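Local coordinates for protein Pab-dependent poly(a)-specific ribonuclease subunit PAN2 (PDB 4CZW) that is thought to act as the catalytic subunit of the PAN deadenylation complex, which shortens mRNA poly(A) tails exonucleolytically, releasing 5'-AMP, at residues Asn44-Tyr49 with Leu121-Lys126; Asp127-Thr132 with Gln338-Val343; Leu133-Thr138 with Ala268-Ile273; Ala50-Gln55 with Leu342-Asn347; Pro37-Glu42 with Pro98-Thr103. All blocks are in the same frame, centred on the assembly; numbering follows the deposited sequence.

Interaction 1 of 5, residues Asn44-Tyr49 with Leu121-Lys126; sequences NITNSY and LEDIAK
Two hydrogen bonds exchanged between N47 and E122 hold these loops together, each side chain gripping the other residue's backbone NH. N47 N donates to E122 OE2 over 2.9 Å, nearly straight at 173° and reaching the oxygen from above the carboxylate plane. In return E122 N donates to N47 OD1, also over 2.9 Å. E122 has its CG between its own N and carbonyl carbon (chi1 66°), and the chain then runs out extended, which lays the carboxylate across the turn formed by I45 to S48. That turn is of type II; N47 occupies its third position with a positive phi, a conformation that asparagine tolerates better than most residues. Farther out the contact becomes packing. N47 ND2 lies 3.5 Å from the methyl L121 CD2, and the methyl T46 CG2 stands 3.7 Å from D123 OD2. Y49 turns its hydroxyl to V120 O, while its ring rests on L133 and L137 of helix 130-149. Because each side chain bonds to a backbone NH of the other loop, the two bonds fix the position of one backbone against the other, and the carboxylate is probably stabilised by the NH it accepts.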
# COMPACT_ATOMS: atom_id res chain seq x y z
N ASN A 44 4.71 13.89 2.69
CA ASN A 44 4.01 15.14 3.01
C ASN A 44 2.53 14.90 3.28
O ASN A 44 1.69 15.75 3.00
CB ASN A 44 4.18 16.14 1.88
CG ASN A 44 3.68 15.60 0.55
OD1 ASN A 44 3.81 14.41 0.26
ND2 ASN A 44 3.11 16.48 -0.27
N ILE A 45 2.23 13.73 3.82
CA ILE A 45 0.86 13.32 4.06
C ILE A 45 0.67 13.01 5.54
O ILE A 45 1.61 12.62 6.23
CB ILE A 45 0.48 12.09 3.20
CG1 ILE A 45 0.99 12.27 1.77
CG2 ILE A 45 -1.02 11.84 3.22
CD1 ILE A 45 0.87 11.04 0.91
N THR A 46 -0.55 13.21 6.04
CA THR A 46 -0.88 12.84 7.41
C THR A 46 -0.70 11.33 7.58
O THR A 46 -1.08 10.56 6.69
CB THR A 46 -2.32 13.25 7.77
OG1 THR A 46 -2.49 14.65 7.53
CG2 THR A 46 -2.61 12.95 9.24
N ASN A 47 -0.11 10.92 8.70
CA ASN A 47 0.17 9.52 8.99
C ASN A 47 1.10 8.89 7.96
O ASN A 47 0.96 7.71 7.62
CB ASN A 47 -1.13 8.71 9.07
CG ASN A 47 -2.11 9.28 10.09
OD1 ASN A 47 -1.71 9.67 11.19
ND2 ASN A 47 -3.38 9.32 9.73
N SER A 48 2.07 9.66 7.48
CA SER A 48 3.02 9.17 6.49
C SER A 48 4.10 8.31 7.14
O SER A 48 5.02 7.83 6.47
CB SER A 48 3.67 10.33 5.74
OG SER A 48 4.34 11.21 6.63
N TYR A 49 3.98 8.10 8.45
CA TYR A 49 4.87 7.20 9.17
C TYR A 49 4.69 5.77 8.67
O TYR A 49 5.56 4.92 8.84
CB TYR A 49 4.61 7.27 10.68
CG TYR A 49 3.30 6.65 11.11
CD1 TYR A 49 2.14 7.41 11.16
CD2 TYR A 49 3.22 5.31 11.47
CE1 TYR A 49 0.93 6.84 11.56
CE2 TYR A 49 2.03 4.74 11.85
CZ TYR A 49 0.89 5.51 11.90
OH TYR A 49 -0.30 4.94 12.29
N LEU A 121 -3.40 7.12 14.59
CA LEU A 121 -3.56 8.43 13.99
C LEU A 121 -2.72 9.46 14.74
O LEU A 121 -3.00 9.77 15.90
CB LEU A 121 -5.04 8.84 13.98
CG LEU A 121 -6.00 7.86 13.30
CD1 LEU A 121 -7.44 8.34 13.43
CD2 LEU A 121 -5.63 7.66 11.84
N GLU A 122 -1.71 10.00 14.06
CA GLU A 122 -0.70 10.85 14.70
C GLU A 122 -1.27 12.13 15.31
O GLU A 122 -0.60 12.79 16.11
CB GLU A 122 0.40 11.19 13.70
CG GLU A 122 -0.05 12.05 12.53
CD GLU A 122 1.05 12.28 11.51
OE1 GLU A 122 2.16 11.74 11.71
OE2 GLU A 122 0.80 12.99 10.52
N ASP A 123 -2.49 12.49 14.92
CA ASP A 123 -3.12 13.70 15.45
C ASP A 123 -3.97 13.40 16.68
O ASP A 123 -4.22 14.28 17.50
CB ASP A 123 -3.99 14.36 14.37
CG ASP A 123 -3.17 14.91 13.22
OD1 ASP A 123 -1.99 15.26 13.45
OD2 ASP A 123 -3.70 15.01 12.10
N ILE A 124 -4.41 12.15 16.80
CA ILE A 124 -5.31 11.75 17.88
C ILE A 124 -4.59 10.90 18.94
O ILE A 124 -4.83 11.05 20.14
CB ILE A 124 -6.53 10.96 17.33
CG1 ILE A 124 -7.54 11.91 16.67
CG2 ILE A 124 -7.22 10.17 18.43
CD1 ILE A 124 -7.20 12.31 15.25
N ALA A 125 -3.69 10.04 18.48
CA ALA A 125 -3.01 9.06 19.33
C ALA A 125 -2.35 9.66 20.57
O ALA A 125 -1.92 10.82 20.56
CB ALA A 125 -1.98 8.29 18.52
N LYS A 126 -2.29 8.87 21.63
CA LYS A 126 -1.67 9.28 22.89
C LYS A 126 -0.16 9.41 22.73
O LYS A 126 0.41 10.48 22.96
CB LYS A 126 -2.01 8.28 24.00
CG LYS A 126 -1.52 8.69 25.38
CD LYS A 126 -1.93 7.65 26.41
CE LYS A 126 -1.46 8.03 27.81
NZ LYS A 126 -1.84 7.00 28.82

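Interaction 2 of 5, residues Asp127-Thr132 with Gln338-Val343; sequences DKNPST and QKSHLV
Water 1 is gripped from both segments, accepting from S131 N at 3.0 Å and lying 2.9 Å from S340 OG. It joins the first turn of helix 130-149 to strand 339-347 of the mixed sheet in the USP-like domain. An NH in the first turn of a helix has no carbonyl a turn earlier to bond, and here S131 gives its own to the water. S340 presents its hydroxyl from between its backbone N and carbonyl carbon (chi1 63°), a short polar side chain suited to a partly open edge of the contact. P130 is the centre of the packing: it opens the helix, a place where proline costs no helical hydrogen bond, and its ring faces the strand. CD of P130 lies 3.3 Å from S340 OG, whereas CB of the same ring meets L342 CG at 3.7 Å. Strand alternation turns S340 and L342 to the helix and sends H341 away, where its NE2 bonds to N365. Ahead of the helix, D127 OD1 accepts from N129 N at 3.1 Å in an Asx turn. N129 holds the N-cap position, but its side chain makes no capping bond. At the buried end L342 sets its two methyls against the P130-S131 peptide, CD1 3.4 Å from P130 O and CD2 4.0 Å from S131 N.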
# COMPACT_ATOMS: atom_id res chain seq x y z
N ASP A 127 0.48 8.32 22.34
CA ASP A 127 1.91 8.33 22.05
C ASP A 127 2.14 8.66 20.58
O ASP A 127 1.81 7.86 19.70
CB ASP A 127 2.55 6.98 22.40
CG ASP A 127 4.06 7.04 22.48
OD1 ASP A 127 4.65 8.02 21.97
OD2 ASP A 127 4.66 6.10 23.03
N LYS A 128 2.69 9.84 20.32
CA LYS A 128 2.85 10.32 18.95
C LYS A 128 4.23 9.99 18.38
O LYS A 128 4.61 10.50 17.33
CB LYS A 128 2.59 11.82 18.88
CG LYS A 128 1.21 12.22 19.38
CD LYS A 128 0.92 13.69 19.12
CE LYS A 128 -0.44 14.08 19.67
NZ LYS A 128 -1.53 13.21 19.15
N ASN A 129 4.98 9.15 19.08
CA ASN A 129 6.25 8.65 18.56
C ASN A 129 6.00 7.71 17.39
O ASN A 129 5.21 6.78 17.50
CB ASN A 129 7.05 7.94 19.65
CG ASN A 129 7.63 8.90 20.67
OD1 ASN A 129 8.73 9.41 20.50
ND2 ASN A 129 6.88 9.15 21.74
N PRO A 130 6.67 7.97 16.25
CA PRO A 130 6.54 7.17 15.03
C PRO A 130 6.73 5.67 15.26
O PRO A 130 6.00 4.86 14.68
CB PRO A 130 7.66 7.72 14.14
CG PRO A 130 7.83 9.12 14.59
CD PRO A 130 7.59 9.10 16.07
N SER A 131 7.68 5.32 16.11
CA SER A 131 7.95 3.92 16.44
C SER A 131 6.74 3.28 17.12
O SER A 131 6.40 2.13 16.84
CB SER A 131 9.18 3.80 17.33
OG SER A 131 9.01 4.51 18.54
N THR A 132 6.11 4.02 18.02
CA THR A 132 4.91 3.54 18.70
C THR A 132 3.73 3.48 17.74
O THR A 132 2.93 2.55 17.77
CB THR A 132 4.55 4.43 19.91
OG1 THR A 132 5.67 4.51 20.80
CG2 THR A 132 3.35 3.86 20.65
N GLN A 338 15.96 17.38 18.45
CA GLN A 338 15.61 16.01 18.80
C GLN A 338 14.23 15.61 18.27
O GLN A 338 13.24 16.31 18.47
CB GLN A 338 15.67 15.82 20.32
CG GLN A 338 16.47 14.60 20.76
CD GLN A 338 15.63 13.33 20.84
OE1 GLN A 338 14.49 13.36 21.29
NE2 GLN A 338 16.20 12.22 20.41
N LYS A 339 14.21 14.48 17.57
CA LYS A 339 13.00 13.94 16.94
C LYS A 339 13.20 12.48 16.57
O LYS A 339 14.06 11.79 17.13
CB LYS A 339 12.62 14.74 15.70
CG LYS A 339 13.73 14.87 14.65
CD LYS A 339 13.21 15.49 13.35
CE LYS A 339 14.25 16.39 12.69
NZ LYS A 339 13.60 17.31 11.70
N SER A 340 12.40 12.02 15.60
CA SER A 340 12.52 10.66 15.06
C SER A 340 11.64 10.50 13.83
O SER A 340 10.57 11.11 13.73
CB SER A 340 12.15 9.61 16.13
OG SER A 340 10.81 9.74 16.55
N HIS A 341 12.08 9.69 12.87
CA HIS A 341 11.23 9.29 11.76
C HIS A 341 11.63 7.88 11.32
O HIS A 341 12.66 7.37 11.75
CB HIS A 341 11.32 10.27 10.58
CG HIS A 341 12.40 9.94 9.60
ND1 HIS A 341 13.73 10.13 9.87
CD2 HIS A 341 12.34 9.45 8.34
CE1 HIS A 341 14.45 9.76 8.83
NE2 HIS A 341 13.63 9.34 7.88
N LEU A 342 10.81 7.26 10.47
CA LEU A 342 11.03 5.86 10.14
C LEU A 342 11.52 5.64 8.71
O LEU A 342 11.11 6.34 7.78
CB LEU A 342 9.74 5.07 10.36
CG LEU A 342 9.06 5.32 11.70
CD1 LEU A 342 7.72 4.60 11.78
CD2 LEU A 342 9.96 4.89 12.85
N VAL A 343 12.40 4.66 8.54
CA VAL A 343 12.83 4.22 7.23
C VAL A 343 12.64 2.71 7.13
O VAL A 343 12.29 2.06 8.11
CB VAL A 343 14.31 4.56 6.95
CG1 VAL A 343 14.54 6.06 7.07
CG2 VAL A 343 15.22 3.80 7.90
O HOH W 1 9.89 7.08 17.23

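Interaction 3 of 5, residues Leu133-Thr138 with Ala268-Ile273; sequences LVKNLT and ALCTEI
K135 buries more surface than any other residue here, and its contact changes character along its length. Its CG lies 4.1 Å from C270 SG, an apolar touch at the base. Beyond CG the chain is fully extended and runs past the E272 carboxylate, with CD of K135 3.5 Å from E272 OE2. The ammonium end makes a salt bridge, K135 NZ to E272 OE2 at 3.4 Å, whose hydrogen bond is weak. Lysine suits the place because its methylenes can cover buried C270 while its charge reaches the partly exposed loop that follows the strand. E272 sits there with a positive phi, and a bend at chi2 (-60°) folds its carboxylate back to the lysine. C270 is the second main partner: on strand 268-270 it faces the helix together with A268, while L269 points to the other side. One turn on from K135, T138 faces the strand as well. Its methyl CG2, anti to the backbone N (chi1 -54° for OG1), reaches A268 CB at 4.4 Å, a loose touch between small groups. Its hydroxyl turns back to V134 O, at a distance too short to be taken literally. V388 and V389 of strand 385-394 extend the apolar floor under V134, K135 and T138. Such a helix packed against a sheet is consistent with the thumb-against-palm packing of the ubiquitin-specific protease fold, retained in this pseudo-enzyme domain.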
# COMPACT_ATOMS: atom_id res chain seq x y z
N LEU A 133 3.63 4.49 16.88
CA LEU A 133 2.55 4.58 15.90
C LEU A 133 2.58 3.41 14.92
O LEU A 133 1.54 2.85 14.58
CB LEU A 133 2.62 5.90 15.14
CG LEU A 133 2.22 7.17 15.91
CD1 LEU A 133 2.54 8.41 15.09
CD2 LEU A 133 0.74 7.12 16.26
N VAL A 134 3.78 3.05 14.46
CA VAL A 134 3.93 1.98 13.48
C VAL A 134 3.77 0.61 14.14
O VAL A 134 3.42 -0.37 13.47
CB VAL A 134 5.29 2.07 12.75
CG1 VAL A 134 6.43 1.66 13.67
CG2 VAL A 134 5.28 1.21 11.49
N LYS A 135 4.01 0.54 15.44
CA LYS A 135 3.76 -0.68 16.21
C LYS A 135 2.27 -0.95 16.26
O LYS A 135 1.81 -2.06 15.98
CB LYS A 135 4.32 -0.57 17.62
CG LYS A 135 5.81 -0.83 17.73
CD LYS A 135 6.30 -0.58 19.14
CE LYS A 135 7.80 -0.78 19.24
NZ LYS A 135 8.30 -0.44 20.60
N ASN A 136 1.51 0.08 16.64
CA ASN A 136 0.06 -0.01 16.72
C ASN A 136 -0.55 -0.29 15.36
O ASN A 136 -1.48 -1.09 15.24
CB ASN A 136 -0.52 1.27 17.31
CG ASN A 136 -0.10 1.50 18.75
OD1 ASN A 136 0.16 0.55 19.49
ND2 ASN A 136 -0.02 2.76 19.16
N LEU A 137 -0.03 0.37 14.33
CA LEU A 137 -0.54 0.20 12.97
C LEU A 137 -0.33 -1.21 12.46
O LEU A 137 -1.19 -1.78 11.79
CB LEU A 137 0.11 1.20 12.02
CG LEU A 137 -0.37 1.13 10.57
CD1 LEU A 137 -1.84 1.51 10.48
CD2 LEU A 137 0.48 2.03 9.69
N THR A 138 0.84 -1.78 12.77
CA THR A 138 1.16 -3.14 12.37
C THR A 138 0.15 -4.12 12.96
O THR A 138 -0.31 -5.04 12.27
CB THR A 138 2.58 -3.55 12.83
OG1 THR A 138 3.53 -2.59 12.35
CG2 THR A 138 2.94 -4.93 12.30
N ALA A 268 5.29 -11.30 11.78
CA ALA A 268 5.55 -9.91 12.13
C ALA A 268 5.97 -9.81 13.60
O ALA A 268 5.33 -10.39 14.47
CB ALA A 268 4.33 -9.05 11.86
N LEU A 269 7.05 -9.07 13.86
CA LEU A 269 7.61 -9.00 15.20
C LEU A 269 7.87 -7.57 15.66
O LEU A 269 8.50 -6.79 14.96
CB LEU A 269 8.91 -9.80 15.28
CG LEU A 269 8.83 -11.29 14.93
CD1 LEU A 269 10.21 -11.92 14.92
CD2 LEU A 269 7.91 -12.02 15.91
N CYS A 270 7.38 -7.24 16.85
CA CYS A 270 7.68 -5.95 17.48
C CYS A 270 8.85 -6.10 18.44
O CYS A 270 8.83 -6.96 19.32
CB CYS A 270 6.45 -5.40 18.21
SG CYS A 270 5.12 -4.86 17.12
N THR A 271 9.87 -5.27 18.27
CA THR A 271 11.10 -5.39 19.03
C THR A 271 10.93 -5.01 20.50
O THR A 271 11.59 -5.59 21.37
CB THR A 271 12.22 -4.52 18.43
OG1 THR A 271 11.78 -3.16 18.35
CG2 THR A 271 12.58 -5.00 17.03
N GLU A 272 10.05 -4.05 20.76
CA GLU A 272 9.77 -3.58 22.12
C GLU A 272 11.03 -3.12 22.85
O GLU A 272 11.24 -3.45 24.02
CB GLU A 272 9.07 -4.67 22.93
CG GLU A 272 7.76 -5.16 22.32
CD GLU A 272 6.74 -4.05 22.18
OE1 GLU A 272 5.99 -3.79 23.15
OE2 GLU A 272 6.68 -3.42 21.10
N ILE A 273 11.87 -2.36 22.16
CA ILE A 273 13.08 -1.81 22.75
C ILE A 273 12.75 -0.63 23.66
O ILE A 273 12.24 0.39 23.20
CB ILE A 273 14.08 -1.35 21.67
CG1 ILE A 273 14.46 -2.52 20.76
CG2 ILE A 273 15.32 -0.74 22.31
CD1 ILE A 273 15.34 -2.14 19.60

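Interaction 4 of 5, residues Ala50-Gln55 with Leu342-Asn347; sequences ANSLLQ and LVATVN
The peptide planes of strand 342-347 are the flat groups that S52 meets, and it meets them on their faces. Its OG lies over the carbonyl carbon of L342, at 3.1 Å from L342 C, and equally over that of V343, at 3.2 Å from V343 C. It therefore occupies the angle between two successive peptide planes. Although V343 N is also near this oxygen, its hydrogen is badly directed for a bond. S52 holds OG beside its own backbone N (chi1 -55°), which points the hydroxyl at the strand. A small residue suits the place because the backbones come so close, S52 CA 4.7 Å from A344 CA. The helix segment 51-55 runs nearly along the strand, their axes 17° from parallel and 7.0 Å apart at the closest. A344 completes the fit with its single methyl, whose CB lies 3.5 Å from S52 O and 4.2 Å from Q55 CB. Q55 bends at chi2, sending its amide off the strand to a weak hydrogen bond with P39 O, and its side chain also packs on F364. L342 adds its CB, 3.5 Å from S52 OG. On another side of the helix N51 ND2 bonds to D366 OD1 and E42 O, anchoring the start of the helix to other parts of the domain. A buried helix laid on the central sheet in this way recalls the papain-like fold of the peptidase C19 family, whose active members carry the nucleophilic cysteine at the start of the corresponding helix.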
# COMPACT_ATOMS: atom_id res chain seq x y z
N ALA A 50 3.54 5.53 8.05
CA ALA A 50 3.16 4.21 7.56
C ALA A 50 4.01 3.74 6.39
O ALA A 50 4.02 2.55 6.07
CB ALA A 50 1.69 4.21 7.17
N ASN A 51 4.71 4.68 5.75
CA ASN A 51 5.49 4.40 4.55
C ASN A 51 6.45 3.22 4.69
O ASN A 51 6.47 2.33 3.84
CB ASN A 51 6.27 5.64 4.12
CG ASN A 51 5.38 6.72 3.54
OD1 ASN A 51 4.27 6.45 3.10
ND2 ASN A 51 5.88 7.95 3.54
N SER A 52 7.22 3.22 5.77
CA SER A 52 8.19 2.16 6.01
C SER A 52 7.51 0.80 6.15
O SER A 52 8.00 -0.21 5.65
CB SER A 52 9.02 2.46 7.27
OG SER A 52 9.63 3.73 7.17
N LEU A 53 6.38 0.79 6.84
CA LEU A 53 5.62 -0.44 7.04
C LEU A 53 5.02 -0.93 5.73
O LEU A 53 5.03 -2.13 5.45
CB LEU A 53 4.51 -0.22 8.08
CG LEU A 53 3.58 -1.41 8.31
CD1 LEU A 53 4.36 -2.63 8.79
CD2 LEU A 53 2.49 -1.05 9.31
N LEU A 54 4.49 -0.01 4.94
CA LEU A 54 3.89 -0.34 3.65
C LEU A 54 4.92 -0.96 2.71
O LEU A 54 4.60 -1.88 1.96
CB LEU A 54 3.27 0.90 3.01
CG LEU A 54 2.06 1.50 3.73
CD1 LEU A 54 1.61 2.78 3.05
CD2 LEU A 54 0.92 0.50 3.79
N GLN A 55 6.14 -0.45 2.75
CA GLN A 55 7.23 -0.97 1.92
C GLN A 55 7.57 -2.40 2.31
O GLN A 55 7.66 -3.28 1.46
CB GLN A 55 8.47 -0.08 2.04
CG GLN A 55 8.31 1.32 1.46
CD GLN A 55 8.40 1.35 -0.05
OE1 GLN A 55 8.45 0.31 -0.71
NE2 GLN A 55 8.42 2.56 -0.61
N LEU A 342 10.81 7.26 10.47
CA LEU A 342 11.03 5.86 10.14
C LEU A 342 11.52 5.64 8.71
O LEU A 342 11.11 6.34 7.78
CB LEU A 342 9.74 5.07 10.36
CG LEU A 342 9.06 5.32 11.70
CD1 LEU A 342 7.72 4.60 11.78
CD2 LEU A 342 9.96 4.89 12.85
N VAL A 343 12.40 4.66 8.54
CA VAL A 343 12.83 4.22 7.23
C VAL A 343 12.64 2.71 7.13
O VAL A 343 12.29 2.06 8.11
CB VAL A 343 14.31 4.56 6.95
CG1 VAL A 343 14.54 6.06 7.07
CG2 VAL A 343 15.22 3.80 7.90
N ALA A 344 12.85 2.15 5.94
CA ALA A 344 12.69 0.72 5.74
C ALA A 344 13.88 0.11 5.01
O ALA A 344 14.23 0.55 3.92
CB ALA A 344 11.40 0.44 4.98
N THR A 345 14.49 -0.89 5.63
CA THR A 345 15.56 -1.64 5.00
C THR A 345 15.03 -3.01 4.58
O THR A 345 14.79 -3.87 5.43
CB THR A 345 16.78 -1.81 5.93
OG1 THR A 345 16.36 -2.43 7.15
CG2 THR A 345 17.39 -0.45 6.24
N VAL A 346 14.85 -3.20 3.28
CA VAL A 346 14.17 -4.39 2.77
C VAL A 346 15.00 -5.13 1.72
O VAL A 346 15.62 -4.52 0.86
CB VAL A 346 12.80 -4.01 2.14
CG1 VAL A 346 12.09 -5.24 1.61
CG2 VAL A 346 11.94 -3.28 3.16
N ASN A 347 15.00 -6.46 1.82
CA ASN A 347 15.57 -7.30 0.78
C ASN A 347 14.53 -7.55 -0.31
O ASN A 347 13.66 -8.41 -0.16
CB ASN A 347 16.07 -8.63 1.36
CG ASN A 347 16.97 -9.39 0.41
OD1 ASN A 347 16.80 -9.35 -0.81
ND2 ASN A 347 17.95 -10.09 0.97

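Interaction 5 of 5, residues Pro37-Glu42 with Pro98-Thr103; sequences PYPGLE and PSCHAT
G40 pairs with S99 and L41 with C100 in a short parallel ladder. G40 N donates to P98 O at 3.2 Å and G40 O accepts from C100 N, so G40 reaches to both sides of S99. E42 N then bonds to C100 O at 2.9 Å. Weaker CA-H...O contacts reinforce the ladder, among them L41 CA to C100 O at 3.3 Å. The apolar contacts gather on the L41 and C100 side, where L41 CD2 touches C100 CB at 3.8 Å and P39 CB meets C100 SG at 4.0 Å. Polar side chains meet on the S99 side. E42, extended beyond CG, brings OE2 to 3.2 Å from S99 OG, close enough for a hydrogen bond, although the hydroxyl proton has another acceptor within reach, and water 2 donates to both E42 OE2 (2.7 Å) and S99 O. The strongest partner of that carboxylate is R556, in a salt bridge; H101 O also accepts from N559 ND2, so the pair is tied to the exonuclease part, where D554, a likely catalytic metal ligand, has its side chain about 11 Å from that of H101. Leucine and cysteine suit their buried side: L41 packs on L54 of helix 51-58, and L41 and C100 both rest on L92 of helix 81-94.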
# COMPACT_ATOMS: atom_id res chain seq x y z
N PRO A 37 14.82 0.99 -9.76
CA PRO A 37 13.49 0.61 -10.25
C PRO A 37 12.48 0.37 -9.13
O PRO A 37 11.36 -0.08 -9.39
CB PRO A 37 13.76 -0.70 -11.01
CG PRO A 37 14.99 -1.25 -10.37
CD PRO A 37 15.82 -0.05 -10.04
N TYR A 38 12.87 0.68 -7.89
CA TYR A 38 11.99 0.50 -6.75
C TYR A 38 11.58 1.86 -6.18
O TYR A 38 12.37 2.51 -5.49
CB TYR A 38 12.67 -0.35 -5.67
CG TYR A 38 13.25 -1.63 -6.21
CD1 TYR A 38 12.45 -2.73 -6.48
CD2 TYR A 38 14.62 -1.74 -6.45
CE1 TYR A 38 12.98 -3.90 -6.97
CE2 TYR A 38 15.16 -2.91 -6.95
CZ TYR A 38 14.34 -3.99 -7.20
OH TYR A 38 14.87 -5.16 -7.69
N PRO A 39 10.34 2.28 -6.46
CA PRO A 39 9.84 3.60 -6.06
C PRO A 39 9.68 3.74 -4.55
O PRO A 39 9.42 2.75 -3.86
CB PRO A 39 8.48 3.68 -6.76
CG PRO A 39 8.06 2.26 -6.92
CD PRO A 39 9.32 1.50 -7.18
N GLY A 40 9.83 4.96 -4.05
CA GLY A 40 9.62 5.24 -2.64
C GLY A 40 8.28 5.92 -2.43
O GLY A 40 7.52 6.13 -3.38
N LEU A 41 7.98 6.27 -1.18
CA LEU A 41 6.71 6.92 -0.85
C LEU A 41 6.93 8.33 -0.31
O LEU A 41 7.80 8.56 0.52
CB LEU A 41 5.93 6.07 0.16
CG LEU A 41 5.45 4.71 -0.34
CD1 LEU A 41 4.86 3.89 0.79
CD2 LEU A 41 4.43 4.89 -1.46
N GLU A 42 6.12 9.26 -0.79
CA GLU A 42 6.23 10.66 -0.39
C GLU A 42 5.75 10.86 1.04
O GLU A 42 4.85 10.16 1.51
CB GLU A 42 5.44 11.55 -1.36
CG GLU A 42 5.88 11.39 -2.81
CD GLU A 42 4.97 12.11 -3.79
OE1 GLU A 42 4.07 12.85 -3.34
OE2 GLU A 42 5.17 11.94 -5.01
N PRO A 98 10.04 7.58 -9.88
CA PRO A 98 10.88 7.47 -8.69
C PRO A 98 10.10 7.43 -7.37
O PRO A 98 10.65 7.00 -6.36
CB PRO A 98 11.75 8.73 -8.76
CG PRO A 98 10.89 9.72 -9.46
CD PRO A 98 10.09 8.94 -10.46
N SER A 99 8.85 7.87 -7.38
CA SER A 99 8.09 7.95 -6.14
C SER A 99 6.59 7.68 -6.31
O SER A 99 6.01 7.95 -7.36
CB SER A 99 8.28 9.32 -5.49
OG SER A 99 7.66 10.34 -6.25
N CYS A 100 5.99 7.15 -5.25
CA CYS A 100 4.55 6.99 -5.17
C CYS A 100 4.05 7.68 -3.90
O CYS A 100 4.84 8.27 -3.17
CB CYS A 100 4.15 5.51 -5.16
SG CYS A 100 4.56 4.60 -6.67
N HIS A 101 2.75 7.61 -3.65
CA HIS A 101 2.20 8.12 -2.40
C HIS A 101 0.91 7.39 -2.05
O HIS A 101 0.16 6.96 -2.93
CB HIS A 101 1.95 9.63 -2.49
CG HIS A 101 0.85 10.02 -3.43
ND1 HIS A 101 -0.42 10.31 -3.01
CD2 HIS A 101 0.85 10.17 -4.78
CE1 HIS A 101 -1.17 10.63 -4.05
NE2 HIS A 101 -0.43 10.55 -5.14
N ALA A 102 0.66 7.23 -0.75
CA ALA A 102 -0.48 6.46 -0.27
C ALA A 102 -1.52 7.36 0.38
O ALA A 102 -1.98 7.09 1.49
CB ALA A 102 -0.03 5.38 0.70
N THR A 103 -1.90 8.43 -0.31
CA THR A 103 -2.86 9.40 0.21
C THR A 103 -4.22 8.78 0.50
O THR A 103 -4.76 8.93 1.60
CB THR A 103 -3.04 10.59 -0.76
OG1 THR A 103 -1.80 11.29 -0.89
CG2 THR A 103 -4.11 11.54 -0.24
O HOH W 2 3.81 10.09 -6.37

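Overall arrangement
From the N terminus, segment 37-42 opens interaction 5, 44-49 interaction 1 and 50-55 interaction 4. Interaction 5 closes first, at 98-103, round a largely helical loop; interaction 1 closes next, at 121-126, and the two cross. Interaction 4 crosses both, since it closes only at 342-347. Segment 127-132, which leads into helix 130-149, and segment 133-138 on that helix then open interactions 2 and 3. Interaction 3 closes at 268-273 and is nested inside the loops of interactions 2 and 4, which end together on strand 339-347 and share L342 and V343. Helices 51-58 and 130-149 are thus fastened to one mixed sheet and, through L53 and L137, to each other, while interaction 5 adjoins the exonuclease part.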